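Local coordinates for protein teichoic acid D-alanine hydrolase (Staphylococcus aureus, PDB 5ZH8) that hydrolyses the ester links that hold D-alanine on wall teichoic acid and lipoteichoic acid, and affects methicillin resistance and cell wall structure, at residues Pro62-Glu67 against Thr118-Phe123; Tyr180-Asp185 against Pro276-Gln281; Asn215-Ala220 against Asp280-Ala285; Leu243-Thr248 against Pro292-Lys297. All coordinates share one frame; numbering follows the deposited sequence.

Overall arrangement
FmtA has the β-lactamase/penicillin-binding-protein fold, with a large antiparallel sheet, helices packed around it and a small three-stranded sheet. Contact 1 closes first along the chain; the remaining pairs follow, and contacts 2 and 3 each alternate with contact 4. Contacts 1 and 4 are neighbours, centres about 10 Å apart, joined where H247 meets S63 and N120 beside helix 292-303 and the three-stranded sheet. Contacts 2 and 3, about 11 Å between centres, share D280 and Q281 near helices 189-199 and 213-227. The loop 276-285 leads into strand 288-290 and then helix 292-303, so one continuous run of chain links the two clusters; a contact of one lies 21 to 28 Å, centre to centre, from a contact of the other.

Contact 1. Residues Pro62-Glu67 against Thr118-Phe123; sequences PSKLKE and TPNTMF
N120 reaches across to the extended chain at S63-L65 and carries the polar half of this contact. From CB, which makes no close contact with 62-67, chi1 (-96°) sends the amide toward that backbone. CG comes next, 3.6 Å from L65 N, and there the amide divides its work between two peptide groups. OD1 accepts the N-H of L65 (L65 N to N120 OD1 2.6 Å) in a nearly straight bond, the donor lying tilted from the carbonyl plane. ND2 gives an N-H to S63 O at 3.3 Å, again almost straight, with the S63 oxygen lying in the plane of the N120 amide. The C=O before K64 and the N-H after it are thus both gripped, as a residue of a parallel neighbouring strand would grip them. The contact joins two sheet edges: 62-67 leads into strand 68-69, at one end of the eight-stranded antiparallel sheet of the β-lactamase fold, and 118-123 into strand 123-124, at the edge of the three-stranded one. T118 to T121 form a type I β turn that puts P119 and N120 at its corner, and T118 N is bonded to T121 OG1. Beside the amide, L65 and P119 pack largely through carbon. L65 lays its CB against P119 CB at 3.9 Å, and its CD1 sits 3.6 Å from P119 O. Further along, E67 crosses the proline ring at about a right angle, CG to CG of P119 4.0 Å. S63 O has a second donor in H247 NE2, and P119 also touches S103 on strand 99-106.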
loop_
_atom_site.group_PDB
_atom_site.type_symbol
_atom_site.label_atom_id
_atom_site.label_comp_id
_atom_site.label_asym_id
_atom_site.label_seq_id
_atom_site.Cartn_x
_atom_site.Cartn_y
_atom_site.Cartn_z
ATOM N N PRO A 62 -18.486 -14.251 21.500
ATOM C CA PRO A 62 -17.360 -14.822 22.239
ATOM C C PRO A 62 -17.058 -14.058 23.521
ATOM O O PRO A 62 -17.445 -12.894 23.656
ATOM C CB PRO A 62 -16.199 -14.695 21.252
ATOM C CG PRO A 62 -16.543 -13.486 20.451
ATOM C CD PRO A 62 -18.038 -13.483 20.326
ATOM N N SER A 63 -16.362 -14.710 24.449
ATOM C CA SER A 63 -16.061 -14.117 25.749
ATOM C C SER A 63 -15.224 -12.847 25.613
ATOM O O SER A 63 -14.399 -12.724 24.701
ATOM C CB SER A 63 -15.343 -15.127 26.650
ATOM O OG SER A 63 -14.162 -15.611 26.037
ATOM N N LYS A 64 -15.449 -11.910 26.533
ATOM C CA LYS A 64 -14.750 -10.629 26.521
ATOM C C LYS A 64 -13.297 -10.841 26.932
ATOM O O LYS A 64 -13.026 -11.492 27.944
ATOM C CB LYS A 64 -15.408 -9.638 27.488
ATOM C CG LYS A 64 -15.670 -8.257 26.897
ATOM C CD LYS A 64 -17.040 -8.203 26.215
ATOM C CE LYS A 64 -17.587 -6.782 26.123
ATOM N NZ LYS A 64 -19.075 -6.753 25.988
ATOM N N LEU A 65 -12.370 -10.293 26.150
ATOM C CA LEU A 65 -10.944 -10.383 26.450
ATOM C C LEU A 65 -10.487 -9.098 27.118
ATOM O O LEU A 65 -10.922 -8.011 26.737
ATOM C CB LEU A 65 -10.136 -10.616 25.173
ATOM C CG LEU A 65 -10.414 -11.926 24.430
ATOM C CD1 LEU A 65 -9.652 -11.969 23.114
ATOM C CD2 LEU A 65 -10.071 -13.133 25.289
ATOM N N LYS A 66 -9.611 -9.227 28.113
ATOM C CA LYS A 66 -9.142 -8.065 28.868
ATOM C C LYS A 66 -7.789 -7.566 28.361
ATOM O O LYS A 66 -7.008 -8.321 27.790
ATOM C CB LYS A 66 -9.089 -8.369 30.377
ATOM C CG LYS A 66 -8.046 -9.389 30.811
ATOM C CD LYS A 66 -8.026 -9.537 32.338
ATOM C CE LYS A 66 -6.628 -9.839 32.875
ATOM N NZ LYS A 66 -5.679 -8.694 32.719
ATOM N N GLU A 67 -7.537 -6.274 28.561
ATOM C CA GLU A 67 -6.253 -5.684 28.222
ATOM C C GLU A 67 -5.181 -6.254 29.140
ATOM O O GLU A 67 -5.418 -6.479 30.327
ATOM C CB GLU A 67 -6.299 -4.165 28.361
ATOM C CG GLU A 67 -7.185 -3.473 27.333
ATOM C CD GLU A 67 -6.987 -1.969 27.315
ATOM O OE1 GLU A 67 -5.835 -1.546 27.104
ATOM O OE2 GLU A 67 -7.968 -1.211 27.521
ATOM N N THR A 118 -10.125 -3.116 20.535
ATOM C CA THR A 118 -9.931 -3.778 21.816
ATOM C C THR A 118 -9.218 -5.096 21.562
ATOM O O THR A 118 -8.988 -5.454 20.404
ATOM C CB THR A 118 -11.281 -4.040 22.496
ATOM O OG1 THR A 118 -12.051 -4.942 21.700
ATOM C CG2 THR A 118 -12.055 -2.750 22.649
ATOM N N PRO A 119 -8.849 -5.821 22.633
ATOM C CA PRO A 119 -8.309 -7.170 22.426
ATOM C C PRO A 119 -9.295 -8.121 21.739
ATOM O O PRO A 119 -8.879 -9.098 21.124
ATOM C CB PRO A 119 -7.993 -7.642 23.848
ATOM C CG PRO A 119 -7.700 -6.385 24.597
ATOM C CD PRO A 119 -8.651 -5.363 24.022
ATOM N N ASN A 120 -10.588 -7.826 21.839
ATOM C CA ASN A 120 -11.624 -8.609 21.158
ATOM C C ASN A 120 -11.702 -8.378 19.648
ATOM O O ASN A 120 -12.255 -9.211 18.929
ATOM C CB ASN A 120 -12.994 -8.347 21.784
ATOM C CG ASN A 120 -13.359 -9.383 22.815
ATOM O OD1 ASN A 120 -13.274 -9.136 24.019
ATOM N ND2 ASN A 120 -13.738 -10.573 22.346
ATOM N N THR A 121 -11.159 -7.259 19.172
ATOM C CA THR A 121 -11.166 -6.949 17.748
ATOM C C THR A 121 -10.449 -8.021 16.928
ATOM O O THR A 121 -9.299 -8.385 17.220
ATOM C CB THR A 121 -10.486 -5.605 17.462
ATOM O OG1 THR A 121 -11.087 -4.583 18.264
ATOM C CG2 THR A 121 -10.621 -5.240 15.994
ATOM N N MET A 122 -11.140 -8.508 15.902
ATOM C CA MET A 122 -10.617 -9.528 15.001
ATOM C C MET A 122 -10.285 -8.880 13.663
ATOM O O MET A 122 -11.108 -8.165 13.095
ATOM C CB MET A 122 -11.654 -10.637 14.805
ATOM C CG MET A 122 -12.011 -11.355 16.093
ATOM S SD MET A 122 -13.581 -12.227 16.057
ATOM C CE MET A 122 -13.197 -13.643 15.029
ATOM N N PHE A 123 -9.080 -9.140 13.167
ATOM C CA PHE A 123 -8.588 -8.517 11.944
ATOM C C PHE A 123 -8.502 -9.519 10.812
ATOM O O PHE A 123 -8.194 -10.680 11.032
ATOM C CB PHE A 123 -7.203 -7.912 12.180
ATOM C CG PHE A 123 -7.194 -6.820 13.202
ATOM C CD1 PHE A 123 -7.185 -7.125 14.552
ATOM C CD2 PHE A 123 -7.209 -5.493 12.816
ATOM C CE1 PHE A 123 -7.186 -6.123 15.499
ATOM C CE2 PHE A 123 -7.211 -4.489 13.762
ATOM C CZ PHE A 123 -7.199 -4.801 15.106
#

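Contact 2. Residues Tyr180-Asp185 against Pro276-Gln281; sequences YKSSKD and PNILDQ
Two torsions bring Y180 and Q281 together. The tyrosine ring swings away from its own N-H (chi1 179°), and Q281 starts with CG between its backbone N and carbonyl carbon (chi1 84°), then bends at chi2 to present its amide. The ring and amide planes stand nearly perpendicular, 87° apart, and Q281 OE1 lies at the ring edge, near the ring plane. Y180 OH donates to Q281 OE1 at 2.8 Å, somewhat tilted from the carbonyl plane. The same oxygen accepts S183 N at 3.1 Å, this time in the carbonyl plane on a lone pair. The other end of the amide gives back: Q281 NE2 donates to S183 O at 2.7 Å, in a more bent bond. Three bonds thus fix the rotation of a buried amide. Beside it I278 packs its CD1 on S182 CB, 3.6 Å away, while its CG2 faces S183 O. Y180 also packs on A192 and I196 of helix 189-199. One glutamine amide that holds both the N-H and C=O of the extended residue S183 imitates antiparallel strand pairing, and here it ties two loops of the β-lactamase fold, those ahead of helix 189-199 and strand 288-290.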
loop_
_atom_site.group_PDB
_atom_site.type_symbol
_atom_site.label_atom_id
_atom_site.label_comp_id
_atom_site.label_asym_id
_atom_site.label_seq_id
_atom_site.Cartn_x
_atom_site.Cartn_y
_atom_site.Cartn_z
ATOM N N TYR A 180 -3.678 -15.103 -9.563
ATOM C CA TYR A 180 -5.114 -15.218 -9.398
ATOM C C TYR A 180 -5.718 -13.845 -9.576
ATOM O O TYR A 180 -5.366 -12.897 -8.875
ATOM C CB TYR A 180 -5.495 -15.742 -8.019
ATOM C CG TYR A 180 -6.993 -15.857 -7.799
ATOM C CD1 TYR A 180 -7.754 -16.732 -8.557
ATOM C CD2 TYR A 180 -7.643 -15.102 -6.825
ATOM C CE1 TYR A 180 -9.122 -16.857 -8.359
ATOM C CE2 TYR A 180 -9.008 -15.223 -6.618
ATOM C CZ TYR A 180 -9.744 -16.101 -7.387
ATOM O OH TYR A 180 -11.099 -16.212 -7.183
ATOM N N LYS A 181 -6.598 -13.734 -10.555
ATOM C CA LYS A 181 -7.344 -12.515 -10.792
ATOM C C LYS A 181 -8.730 -12.749 -10.214
ATOM O O LYS A 181 -9.541 -13.442 -10.832
ATOM C CB LYS A 181 -7.426 -12.222 -12.291
ATOM C CG LYS A 181 -6.198 -11.521 -12.861
ATOM C CD LYS A 181 -6.443 -11.036 -14.284
ATOM C CE LYS A 181 -7.365 -9.825 -14.336
ATOM N NZ LYS A 181 -8.087 -9.764 -15.637
ATOM N N SER A 182 -8.996 -12.183 -9.034
ATOM C CA SER A 182 -10.296 -12.330 -8.373
ATOM C C SER A 182 -11.452 -11.716 -9.183
ATOM O O SER A 182 -11.240 -10.857 -10.043
ATOM C CB SER A 182 -10.254 -11.696 -6.982
ATOM O OG SER A 182 -9.772 -10.366 -7.063
ATOM N N SER A 183 -12.668 -12.197 -8.915
ATOM C CA SER A 183 -13.884 -11.650 -9.510
ATOM C C SER A 183 -15.038 -11.723 -8.512
ATOM O O SER A 183 -15.139 -12.676 -7.741
ATOM C CB SER A 183 -14.252 -12.410 -10.782
ATOM O OG SER A 183 -15.397 -11.842 -11.389
ATOM N N LYS A 184 -15.910 -10.718 -8.541
ATOM C CA LYS A 184 -17.083 -10.676 -7.664
ATOM C C LYS A 184 -18.098 -11.737 -8.078
ATOM O O LYS A 184 -18.914 -12.178 -7.269
ATOM C CB LYS A 184 -17.735 -9.288 -7.707
ATOM C CG LYS A 184 -16.837 -8.164 -7.207
ATOM C CD LYS A 184 -17.527 -6.810 -7.356
ATOM C CE LYS A 184 -16.938 -5.751 -6.440
ATOM N NZ LYS A 184 -17.606 -4.423 -6.565
ATOM N N ASP A 185 -18.040 -12.131 -9.348
ATOM C CA ASP A 185 -18.877 -13.197 -9.887
ATOM C C ASP A 185 -18.773 -14.484 -9.072
ATOM O O ASP A 185 -19.777 -15.155 -8.830
ATOM C CB ASP A 185 -18.479 -13.498 -11.340
ATOM C CG ASP A 185 -18.738 -12.330 -12.281
ATOM O OD1 ASP A 185 -19.114 -11.236 -11.806
ATOM O OD2 ASP A 185 -18.558 -12.513 -13.503
ATOM N N PRO A 276 -14.474 -5.754 1.991
ATOM C CA PRO A 276 -14.201 -7.039 1.355
ATOM C C PRO A 276 -15.403 -7.511 0.538
ATOM O O PRO A 276 -16.518 -7.592 1.059
ATOM C CB PRO A 276 -13.940 -7.971 2.538
ATOM C CG PRO A 276 -13.501 -7.080 3.642
ATOM C CD PRO A 276 -14.296 -5.822 3.454
ATOM N N ASN A 277 -15.159 -7.796 -0.740
ATOM C CA ASN A 277 -16.213 -8.130 -1.694
ATOM C C ASN A 277 -16.013 -9.496 -2.374
ATOM O O ASN A 277 -16.795 -9.862 -3.256
ATOM C CB ASN A 277 -16.303 -7.024 -2.755
ATOM C CG ASN A 277 -14.975 -6.759 -3.450
ATOM O OD1 ASN A 277 -13.933 -7.295 -3.072
ATOM N ND2 ASN A 277 -15.014 -5.950 -4.490
ATOM N N ILE A 278 -14.984 -10.238 -1.960
ATOM C CA ILE A 278 -14.596 -11.484 -2.628
ATOM C C ILE A 278 -14.233 -12.625 -1.663
ATOM O O ILE A 278 -13.697 -13.652 -2.078
ATOM C CB ILE A 278 -13.390 -11.244 -3.568
ATOM C CG1 ILE A 278 -12.206 -10.650 -2.794
ATOM C CG2 ILE A 278 -13.789 -10.338 -4.720
ATOM C CD1 ILE A 278 -10.921 -10.556 -3.592
ATOM N N LEU A 279 -14.540 -12.460 -0.381
ATOM C CA LEU A 279 -14.093 -13.406 0.636
ATOM C C LEU A 279 -14.852 -14.736 0.580
ATOM O O LEU A 279 -14.407 -15.736 1.155
ATOM C CB LEU A 279 -14.195 -12.770 2.024
ATOM C CG LEU A 279 -13.396 -11.476 2.255
ATOM C CD1 LEU A 279 -13.506 -11.063 3.713
ATOM C CD2 LEU A 279 -11.939 -11.646 1.848
ATOM N N ASP A 280 -15.989 -14.754 -0.110
ATOM C CA ASP A 280 -16.715 -16.008 -0.383
ATOM C C ASP A 280 -15.941 -16.987 -1.284
ATOM O O ASP A 280 -16.177 -18.188 -1.230
ATOM C CB ASP A 280 -18.115 -15.728 -0.968
ATOM C CG ASP A 280 -18.085 -14.862 -2.224
ATOM O OD1 ASP A 280 -17.019 -14.297 -2.573
ATOM O OD2 ASP A 280 -19.155 -14.738 -2.860
ATOM N N GLN A 281 -15.016 -16.469 -2.090
ATOM C CA GLN A 281 -14.199 -17.288 -2.986
ATOM C C GLN A 281 -12.764 -17.477 -2.480
ATOM O O GLN A 281 -11.934 -18.069 -3.170
ATOM C CB GLN A 281 -14.175 -16.644 -4.379
ATOM C CG GLN A 281 -13.137 -15.538 -4.564
ATOM C CD GLN A 281 -13.558 -14.467 -5.555
ATOM O OE1 GLN A 281 -12.836 -14.171 -6.506
ATOM N NE2 GLN A 281 -14.728 -13.873 -5.330
#

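Contact 3. Residues Asn215-Ala220 against Asp280-Ala285; sequences NYLVLA and DQYYGA
The Y282 ring is met obliquely by L217 CD2, which comes to 4.2 Å from Y282 CD1; at its edge, in plane, lies the carbonyl carbon of A285. The Y216 ring carries L219 CD1 over the centre of one face, 3.9 Å above the plane, and meets the ring of H173 outside the segments. Y283 has D280 O in plane at its edge and pairs its ring with F250. L217 does most of the touching across the contact. With its CG anti to the carbonyl carbon (chi1 -64°), it leans off helix 213-227 toward the loop: CD2 rests on A285 CB at 3.5 Å and lies 3.7 Å from Q281 O. A turn later A220 CB packs over the glycine backbone, 4.1 Å from G284 CA, in a close approach that a residue without a side chain permits. Y216 CB adds a looser touch on A285 CB at 4.4 Å. No hydrogen bond crosses the contact. The polar ends find partners elsewhere, Y282 OH at D213, Y216 OH at M171 O and G284 O at T133, so apolar packing and exclusion of water probably hold this fully buried interface.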
loop_
_atom_site.group_PDB
_atom_site.type_symbol
_atom_site.label_atom_id
_atom_site.label_comp_id
_atom_site.label_asym_id
_atom_site.label_seq_id
_atom_site.Cartn_x
_atom_site.Cartn_y
_atom_site.Cartn_z
ATOM N N ASN A 215 -2.478 -20.403 -5.622
ATOM C CA ASN A 215 -1.871 -21.667 -5.227
ATOM C C ASN A 215 -2.598 -22.240 -4.019
ATOM O O ASN A 215 -3.005 -23.398 -4.029
ATOM C CB ASN A 215 -0.391 -21.495 -4.878
ATOM C CG ASN A 215 0.493 -21.295 -6.096
ATOM O OD1 ASN A 215 0.366 -21.984 -7.120
ATOM N ND2 ASN A 215 1.423 -20.353 -5.976
ATOM N N TYR A 216 -2.767 -21.427 -2.981
ATOM C CA TYR A 216 -3.391 -21.906 -1.751
ATOM C C TYR A 216 -4.914 -22.029 -1.843
ATOM O O TYR A 216 -5.523 -22.714 -1.021
ATOM C CB TYR A 216 -2.948 -21.070 -0.544
ATOM C CG TYR A 216 -1.610 -21.541 -0.010
ATOM C CD1 TYR A 216 -0.461 -21.459 -0.793
ATOM C CD2 TYR A 216 -1.497 -22.106 1.256
ATOM C CE1 TYR A 216 0.760 -21.898 -0.318
ATOM C CE2 TYR A 216 -0.278 -22.550 1.737
ATOM C CZ TYR A 216 0.845 -22.450 0.945
ATOM O OH TYR A 216 2.062 -22.898 1.412
ATOM N N LEU A 217 -5.524 -21.393 -2.844
ATOM C CA LEU A 217 -6.936 -21.654 -3.158
ATOM C C LEU A 217 -7.116 -23.059 -3.749
ATOM O O LEU A 217 -8.063 -23.759 -3.401
ATOM C CB LEU A 217 -7.506 -20.598 -4.113
ATOM C CG LEU A 217 -7.563 -19.168 -3.578
ATOM C CD1 LEU A 217 -8.033 -18.221 -4.668
ATOM C CD2 LEU A 217 -8.465 -19.067 -2.354
ATOM N N VAL A 218 -6.200 -23.464 -4.630
ATOM C CA VAL A 218 -6.181 -24.827 -5.178
ATOM C C VAL A 218 -5.925 -25.867 -4.088
ATOM O O VAL A 218 -6.535 -26.941 -4.090
ATOM C CB VAL A 218 -5.070 -24.994 -6.248
ATOM C CG1 VAL A 218 -4.878 -26.463 -6.622
ATOM C CG2 VAL A 218 -5.372 -24.141 -7.473
ATOM N N LEU A 219 -5.003 -25.552 -3.179
ATOM C CA LEU A 219 -4.698 -26.433 -2.047
ATOM C C LEU A 219 -5.880 -26.566 -1.099
ATOM O O LEU A 219 -6.128 -27.643 -0.565
ATOM C CB LEU A 219 -3.476 -25.943 -1.267
ATOM C CG LEU A 219 -2.105 -26.173 -1.908
ATOM C CD1 LEU A 219 -1.019 -25.518 -1.068
ATOM C CD2 LEU A 219 -1.832 -27.649 -2.143
ATOM N N ALA A 220 -6.600 -25.473 -0.882
ATOM C CA ALA A 220 -7.808 -25.508 -0.065
ATOM C C ALA A 220 -8.861 -26.437 -0.686
ATOM O O ALA A 220 -9.541 -27.171 0.030
ATOM C CB ALA A 220 -8.372 -24.105 0.115
ATOM N N ASP A 280 -15.989 -14.754 -0.110
ATOM C CA ASP A 280 -16.715 -16.008 -0.383
ATOM C C ASP A 280 -15.941 -16.987 -1.284
ATOM O O ASP A 280 -16.177 -18.188 -1.230
ATOM C CB ASP A 280 -18.115 -15.728 -0.968
ATOM C CG ASP A 280 -18.085 -14.862 -2.224
ATOM O OD1 ASP A 280 -17.019 -14.297 -2.573
ATOM O OD2 ASP A 280 -19.155 -14.738 -2.860
ATOM N N GLN A 281 -15.016 -16.469 -2.090
ATOM C CA GLN A 281 -14.199 -17.288 -2.986
ATOM C C GLN A 281 -12.764 -17.477 -2.480
ATOM O O GLN A 281 -11.934 -18.069 -3.170
ATOM C CB GLN A 281 -14.175 -16.644 -4.379
ATOM C CG GLN A 281 -13.137 -15.538 -4.564
ATOM C CD GLN A 281 -13.558 -14.467 -5.555
ATOM O OE1 GLN A 281 -12.836 -14.171 -6.506
ATOM N NE2 GLN A 281 -14.728 -13.873 -5.330
ATOM N N TYR A 282 -12.477 -16.976 -1.278
ATOM C CA TYR A 282 -11.106 -16.909 -0.762
ATOM C C TYR A 282 -10.843 -17.827 0.433
ATOM O O TYR A 282 -9.990 -17.530 1.277
ATOM C CB TYR A 282 -10.745 -15.452 -0.419
ATOM C CG TYR A 282 -9.661 -14.887 -1.308
ATOM C CD1 TYR A 282 -8.316 -15.127 -1.030
ATOM C CD2 TYR A 282 -9.976 -14.138 -2.437
ATOM C CE1 TYR A 282 -7.321 -14.626 -1.845
ATOM C CE2 TYR A 282 -8.986 -13.633 -3.258
ATOM C CZ TYR A 282 -7.659 -13.879 -2.959
ATOM O OH TYR A 282 -6.677 -13.372 -3.776
ATOM N N TYR A 283 -11.550 -18.952 0.491
ATOM C CA TYR A 283 -11.364 -19.913 1.579
ATOM C C TYR A 283 -9.991 -20.557 1.485
ATOM O O TYR A 283 -9.714 -21.302 0.548
ATOM C CB TYR A 283 -12.461 -20.979 1.567
ATOM C CG TYR A 283 -13.763 -20.499 2.167
ATOM C CD1 TYR A 283 -14.666 -19.761 1.412
ATOM C CD2 TYR A 283 -14.085 -20.774 3.494
ATOM C CE1 TYR A 283 -15.854 -19.313 1.959
ATOM C CE2 TYR A 283 -15.271 -20.330 4.048
ATOM C CZ TYR A 283 -16.155 -19.601 3.273
ATOM O OH TYR A 283 -17.348 -19.156 3.795
ATOM N N GLY A 284 -9.129 -20.235 2.445
ATOM C CA GLY A 284 -7.793 -20.814 2.528
ATOM C C GLY A 284 -6.656 -19.869 2.190
ATOM O O GLY A 284 -5.508 -20.148 2.535
ATOM N N ALA A 285 -6.960 -18.764 1.514
ATOM C CA ALA A 285 -5.936 -17.780 1.115
ATOM C C ALA A 285 -6.163 -16.373 1.687
ATOM O O ALA A 285 -5.450 -15.435 1.320
ATOM C CB ALA A 285 -5.839 -17.718 -0.405
#

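Contact 4. Residues Leu243-Thr248 against Pro292-Lys297; sequences LKLQHT and PTDMGK
A Schellman motif ends helix 231-240 just where this contact begins: K244, at positive phi, is its C-prime residue, with L245 N bonded to G240 O and K244 N to D241 O. The chain then runs through L245-H247 into strand 248-250 of the small three-stranded sheet, and the first turns of helix 292-303 pack against it. D294 is the polar centre. Its OD2 accepts two donors from the loop: the backbone N-H of H247 at 3.0 Å, which arrives from above the carboxylate plane, and the hydroxyl of T248, OG1 to D294 OD2 2.7 Å, on the anti lone pair. Two donors on one buried oxygen, close to a helix N-terminus, would be expected to favour the charged carboxylate. H247 crosses D294 at about a right angle, ring and carboxylate planes 89° apart, its NE2 being bonded to S63 O. One turn on, K297 runs out extended as far as CD, which lies 3.7 Å from K244 O; the bend at chi3 (-74°) then turns CE and NZ, and NZ stands 3.6 Å from K244 O. L243 O is bonded to Q301 NE2. L245 and K297 slide past each other in opposite directions, L245 CD2 lying 4.0 Å from K297 CD and 3.6 Å from the carbonyl oxygen of D294.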
loop_
_atom_site.group_PDB
_atom_site.type_symbol
_atom_site.label_atom_id
_atom_site.label_comp_id
_atom_site.label_asym_id
_atom_site.label_seq_id
_atom_site.Cartn_x
_atom_site.Cartn_y
_atom_site.Cartn_z
ATOM N N LEU A 243 -7.386 -26.452 19.374
ATOM C CA LEU A 243 -6.516 -25.439 19.979
ATOM C C LEU A 243 -7.290 -24.272 20.609
ATOM O O LEU A 243 -6.713 -23.221 20.867
ATOM C CB LEU A 243 -5.503 -24.933 18.950
ATOM C CG LEU A 243 -4.638 -26.000 18.267
ATOM C CD1 LEU A 243 -3.531 -25.341 17.456
ATOM C CD2 LEU A 243 -4.047 -26.986 19.267
ATOM N N LYS A 244 -8.582 -24.477 20.878
ATOM C CA LYS A 244 -9.432 -23.505 21.582
ATOM C C LYS A 244 -9.280 -22.081 21.059
ATOM O O LYS A 244 -9.145 -21.131 21.830
ATOM C CB LYS A 244 -9.167 -23.544 23.091
ATOM C CG LYS A 244 -9.592 -24.843 23.760
ATOM C CD LYS A 244 -9.385 -24.809 25.271
ATOM C CE LYS A 244 -10.055 -25.999 25.952
ATOM N NZ LYS A 244 -9.624 -27.305 25.371
ATOM N N LEU A 245 -9.289 -21.951 19.737
ATOM C CA LEU A 245 -9.284 -20.650 19.092
ATOM C C LEU A 245 -10.725 -20.173 18.972
ATOM O O LEU A 245 -11.412 -20.459 17.988
ATOM C CB LEU A 245 -8.626 -20.740 17.714
ATOM C CG LEU A 245 -7.210 -21.297 17.672
ATOM C CD1 LEU A 245 -6.661 -21.099 16.270
ATOM C CD2 LEU A 245 -6.312 -20.615 18.685
ATOM N N GLN A 246 -11.171 -19.447 19.995
ATOM C CA GLN A 246 -12.574 -19.062 20.139
ATOM C C GLN A 246 -12.828 -17.604 19.779
ATOM O O GLN A 246 -13.955 -17.117 19.905
ATOM C CB GLN A 246 -13.022 -19.328 21.574
ATOM C CG GLN A 246 -12.896 -20.791 21.966
ATOM C CD GLN A 246 -13.280 -21.050 23.400
ATOM O OE1 GLN A 246 -12.858 -20.338 24.304
ATOM N NE2 GLN A 246 -14.081 -22.080 23.615
ATOM N N HIS A 247 -11.777 -16.910 19.345
ATOM C CA HIS A 247 -11.870 -15.521 18.893
ATOM C C HIS A 247 -11.280 -15.403 17.484
ATOM O O HIS A 247 -10.633 -14.421 17.130
ATOM C CB HIS A 247 -11.165 -14.608 19.893
ATOM C CG HIS A 247 -11.815 -14.591 21.243
ATOM N ND1 HIS A 247 -11.670 -15.615 22.154
ATOM C CD2 HIS A 247 -12.628 -13.679 21.828
ATOM C CE1 HIS A 247 -12.359 -15.331 23.245
ATOM N NE2 HIS A 247 -12.946 -14.161 23.074
ATOM N N THR A 248 -11.529 -16.442 16.695
ATOM C CA THR A 248 -11.079 -16.551 15.321
ATOM C C THR A 248 -12.264 -17.035 14.503
ATOM O O THR A 248 -12.950 -17.985 14.901
ATOM C CB THR A 248 -9.954 -17.588 15.203
ATOM O OG1 THR A 248 -8.806 -17.137 15.931
ATOM C CG2 THR A 248 -9.582 -17.839 13.741
ATOM N N PRO A 292 -5.315 -10.908 17.604
ATOM C CA PRO A 292 -3.878 -11.171 17.784
ATOM C C PRO A 292 -3.563 -12.220 18.858
ATOM O O PRO A 292 -2.639 -13.007 18.689
ATOM C CB PRO A 292 -3.325 -9.802 18.192
ATOM C CG PRO A 292 -4.231 -8.833 17.521
ATOM C CD PRO A 292 -5.600 -9.463 17.501
ATOM N N THR A 293 -4.340 -12.240 19.940
ATOM C CA THR A 293 -4.138 -13.207 21.018
ATOM C C THR A 293 -4.286 -14.645 20.525
ATOM O O THR A 293 -3.464 -15.495 20.857
ATOM C CB THR A 293 -5.104 -12.974 22.197
ATOM O OG1 THR A 293 -6.454 -13.042 21.730
ATOM C CG2 THR A 293 -4.865 -11.627 22.841
ATOM N N ASP A 294 -5.328 -14.905 19.735
ATOM C CA ASP A 294 -5.564 -16.236 19.160
ATOM C C ASP A 294 -4.432 -16.687 18.247
ATOM O O ASP A 294 -4.077 -17.871 18.234
ATOM C CB ASP A 294 -6.883 -16.282 18.384
ATOM C CG ASP A 294 -8.033 -16.864 19.200
ATOM O OD1 ASP A 294 -8.019 -16.754 20.447
ATOM O OD2 ASP A 294 -8.957 -17.441 18.581
ATOM N N MET A 295 -3.869 -15.754 17.481
ATOM C CA MET A 295 -2.746 -16.078 16.601
ATOM C C MET A 295 -1.522 -16.510 17.400
ATOM O O MET A 295 -0.839 -17.455 17.026
ATOM C CB MET A 295 -2.392 -14.887 15.711
ATOM C CG MET A 295 -1.205 -15.123 14.778
ATOM S SD MET A 295 -1.210 -16.635 13.788
ATOM C CE MET A 295 -1.874 -16.033 12.240
ATOM N N GLY A 296 -1.240 -15.806 18.491
ATOM C CA GLY A 296 -0.163 -16.200 19.390
ATOM C C GLY A 296 -0.476 -17.524 20.065
ATOM O O GLY A 296 0.395 -18.384 20.199
ATOM N N LYS A 297 -1.726 -17.680 20.492
ATOM C CA LYS A 297 -2.201 -18.917 21.113
ATOM C C LYS A 297 -2.018 -20.106 20.160
ATOM O O LYS A 297 -1.673 -21.204 20.589
ATOM C CB LYS A 297 -3.676 -18.764 21.517
ATOM C CG LYS A 297 -4.234 -19.923 22.319
ATOM C CD LYS A 297 -5.735 -19.811 22.552
ATOM C CE LYS A 297 -6.078 -18.742 23.580
ATOM N NZ LYS A 297 -7.511 -18.806 23.991
#